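Putative alpha KG dependent 2,4-D dioxygenase (PDB 5J92) probably acts as an iron(II)-dependent, 2-oxoglutarate-using dioxygenase of the TfdA family, and holds an iron(II) ion in the crystal. Local coordinates at residues A[163-168]-A[235-240]. Residues are numbered along the deposited sequence; the frame is centred on the assembly and turned at random.
Sequences DHLRKV and RDLLRE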
# COMPACT_ATOMS: atom_id res chain seq x y z
N ASP A 163 -10.89 3.33 -17.62
CA ASP A 163 -11.76 2.49 -18.44
C ASP A 163 -11.25 1.05 -18.54
O ASP A 163 -12.05 0.10 -18.49
CB ASP A 163 -11.91 3.09 -19.83
CG ASP A 163 -12.78 2.24 -20.72
OD1 ASP A 163 -14.02 2.37 -20.62
OD2 ASP A 163 -12.24 1.43 -21.51
N HIS A 164 -9.94 0.87 -18.68
CA HIS A 164 -9.42 -0.49 -18.86
C HIS A 164 -9.56 -1.31 -17.58
O HIS A 164 -9.75 -2.53 -17.64
CB HIS A 164 -7.97 -0.44 -19.35
CG HIS A 164 -6.98 -0.06 -18.30
ND1 HIS A 164 -6.77 1.25 -17.91
CD2 HIS A 164 -6.13 -0.81 -17.55
CE1 HIS A 164 -5.84 1.28 -16.97
NE2 HIS A 164 -5.43 0.04 -16.74
N LEU A 165 -9.43 -0.68 -16.41
CA LEU A 165 -9.69 -1.42 -15.17
C LEU A 165 -11.17 -1.69 -14.98
O LEU A 165 -11.54 -2.74 -14.45
CB LEU A 165 -9.13 -0.68 -13.96
CG LEU A 165 -7.60 -0.70 -13.84
CD1 LEU A 165 -7.15 -0.01 -12.57
CD2 LEU A 165 -7.07 -2.13 -13.91
N ARG A 166 -12.03 -0.75 -15.38
CA ARG A 166 -13.47 -1.01 -15.34
C ARG A 166 -13.83 -2.24 -16.14
O ARG A 166 -14.67 -3.05 -15.71
CB ARG A 166 -14.24 0.19 -15.88
CG ARG A 166 -15.75 -0.00 -15.82
CD ARG A 166 -16.22 0.28 -14.42
NE ARG A 166 -15.73 1.59 -14.01
CZ ARG A 166 -16.39 2.73 -14.20
NH1 ARG A 166 -17.59 2.71 -14.77
NH2 ARG A 166 -15.85 3.88 -13.82
N LYS A 167 -13.25 -2.39 -17.33
CA LYS A 167 -13.58 -3.53 -18.17
C LYS A 167 -13.08 -4.83 -17.55
O LYS A 167 -13.72 -5.89 -17.70
CB LYS A 167 -13.01 -3.34 -19.57
CG LYS A 167 -13.71 -2.26 -20.40
CD LYS A 167 -12.94 -2.00 -21.70
CE LYS A 167 -13.79 -1.28 -22.73
NZ LYS A 167 -14.37 0.00 -22.24
N VAL A 168 -11.91 -4.78 -16.91
CA VAL A 168 -11.30 -6.00 -16.37
C VAL A 168 -12.08 -6.52 -15.17
O VAL A 168 -12.27 -7.73 -15.02
CB VAL A 168 -9.81 -5.74 -16.05
CG1 VAL A 168 -9.23 -6.91 -15.26
CG2 VAL A 168 -9.04 -5.58 -17.34
N ARG A 235 -3.28 -11.30 -7.73
CA ARG A 235 -2.68 -10.47 -6.68
C ARG A 235 -2.32 -9.09 -7.21
O ARG A 235 -2.51 -8.07 -6.53
CB ARG A 235 -1.44 -11.16 -6.13
CG ARG A 235 -1.77 -12.43 -5.37
CD ARG A 235 -0.62 -12.87 -4.53
NE ARG A 235 -1.00 -13.99 -3.69
CZ ARG A 235 -1.44 -13.84 -2.44
NH1 ARG A 235 -1.53 -12.63 -1.91
NH2 ARG A 235 -1.76 -14.91 -1.72
N ASP A 236 -1.79 -9.02 -8.43
CA ASP A 236 -1.39 -7.73 -8.97
C ASP A 236 -2.60 -6.85 -9.26
O ASP A 236 -2.56 -5.64 -9.03
CB ASP A 236 -0.54 -7.91 -10.22
CG ASP A 236 0.15 -6.61 -10.64
OD1 ASP A 236 1.09 -6.18 -9.91
OD2 ASP A 236 -0.26 -6.03 -11.66
N LEU A 237 -3.70 -7.45 -9.75
CA LEU A 237 -4.92 -6.67 -9.96
C LEU A 237 -5.43 -6.12 -8.64
O LEU A 237 -5.79 -4.94 -8.55
CB LEU A 237 -6.00 -7.50 -10.66
CG LEU A 237 -7.34 -6.76 -10.79
CD1 LEU A 237 -7.18 -5.50 -11.64
CD2 LEU A 237 -8.43 -7.65 -11.40
N LEU A 238 -5.46 -6.95 -7.60
CA LEU A 238 -5.95 -6.47 -6.30
C LEU A 238 -5.02 -5.42 -5.72
O LEU A 238 -5.49 -4.47 -5.08
CB LEU A 238 -6.12 -7.63 -5.32
CG LEU A 238 -7.20 -8.65 -5.75
CD1 LEU A 238 -7.40 -9.76 -4.69
CD2 LEU A 238 -8.51 -7.97 -6.12
N ARG A 239 -3.70 -5.55 -5.93
CA ARG A 239 -2.76 -4.53 -5.51
C ARG A 239 -3.08 -3.20 -6.18
O ARG A 239 -3.14 -2.15 -5.52
CB ARG A 239 -1.33 -4.95 -5.84
CG ARG A 239 -0.27 -3.89 -5.51
CD ARG A 239 1.02 -4.05 -6.34
NE ARG A 239 0.75 -4.12 -7.78
CZ ARG A 239 0.42 -3.06 -8.52
NH1 ARG A 239 0.31 -1.87 -7.95
NH2 ARG A 239 0.17 -3.20 -9.83
N GLU A 240 -3.27 -3.22 -7.50
CA GLU A 240 -3.53 -1.99 -8.23
C GLU A 240 -4.85 -1.36 -7.79
O GLU A 240 -4.93 -0.14 -7.61
CB GLU A 240 -3.53 -2.27 -9.73
CG GLU A 240 -3.63 -1.03 -10.61
CD GLU A 240 -2.30 -0.26 -10.73
OE1 GLU A 240 -1.25 -0.80 -10.29
OE2 GLU A 240 -2.31 0.87 -11.28
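Leu237 meets both Leu165 and Val168, one methyl to each: CD1 lies 4.1 Å from CD2 of Leu165, while CD2 lies 4.0 Å from CG1 of Val168. In both pairs the side chains slide past one another in opposite directions. CG of Leu237 lies anti to its own backbone N (chi1 175°), and the two methyls beyond it reach Leu165 and Val168, three residues apart on the facing helix. The third contact is also apolar, although it involves an acid: CG of Glu240 lies 4.2 Å from CD1 of Leu165, the two chains crossing at about a right angle. Glu240 bends at chi2 (78°), and its carboxylate takes part in salt bridges.

Asp236, Arg239 and Glu240 form a salt-bridge network on helix 231-245. NE and NH2 of Arg239 take OD1 of Asp236 side-on, both from the same face of the carboxylate, with NE at 3.0 Å from OD1. NH2 also bonds OE1 of Glu240 at 2.8 Å. Arg239 thus ties both acids together and probably offsets much of their charge. The second subunit joins in: its Arg119 pairs with OD2 of Asp236 and its Arg274 with OE2 of Glu240, so this part of the helix lies at the interface with the second subunit.

The axes of the two short segments come no closer than 12.2 Å, and their N-to-C directions differ by 130°; the gap is bridged by the methyls of Leu165, Val168 and Leu237 and the CG methylene of Glu240. Trp229 touches both Val168 and Leu237, and Leu172 also packs on Leu237. Away from the iron site, the contact sets helix 163-169 against helix 231-245, whose Leu238 rests on Ala223 of strand 223-226.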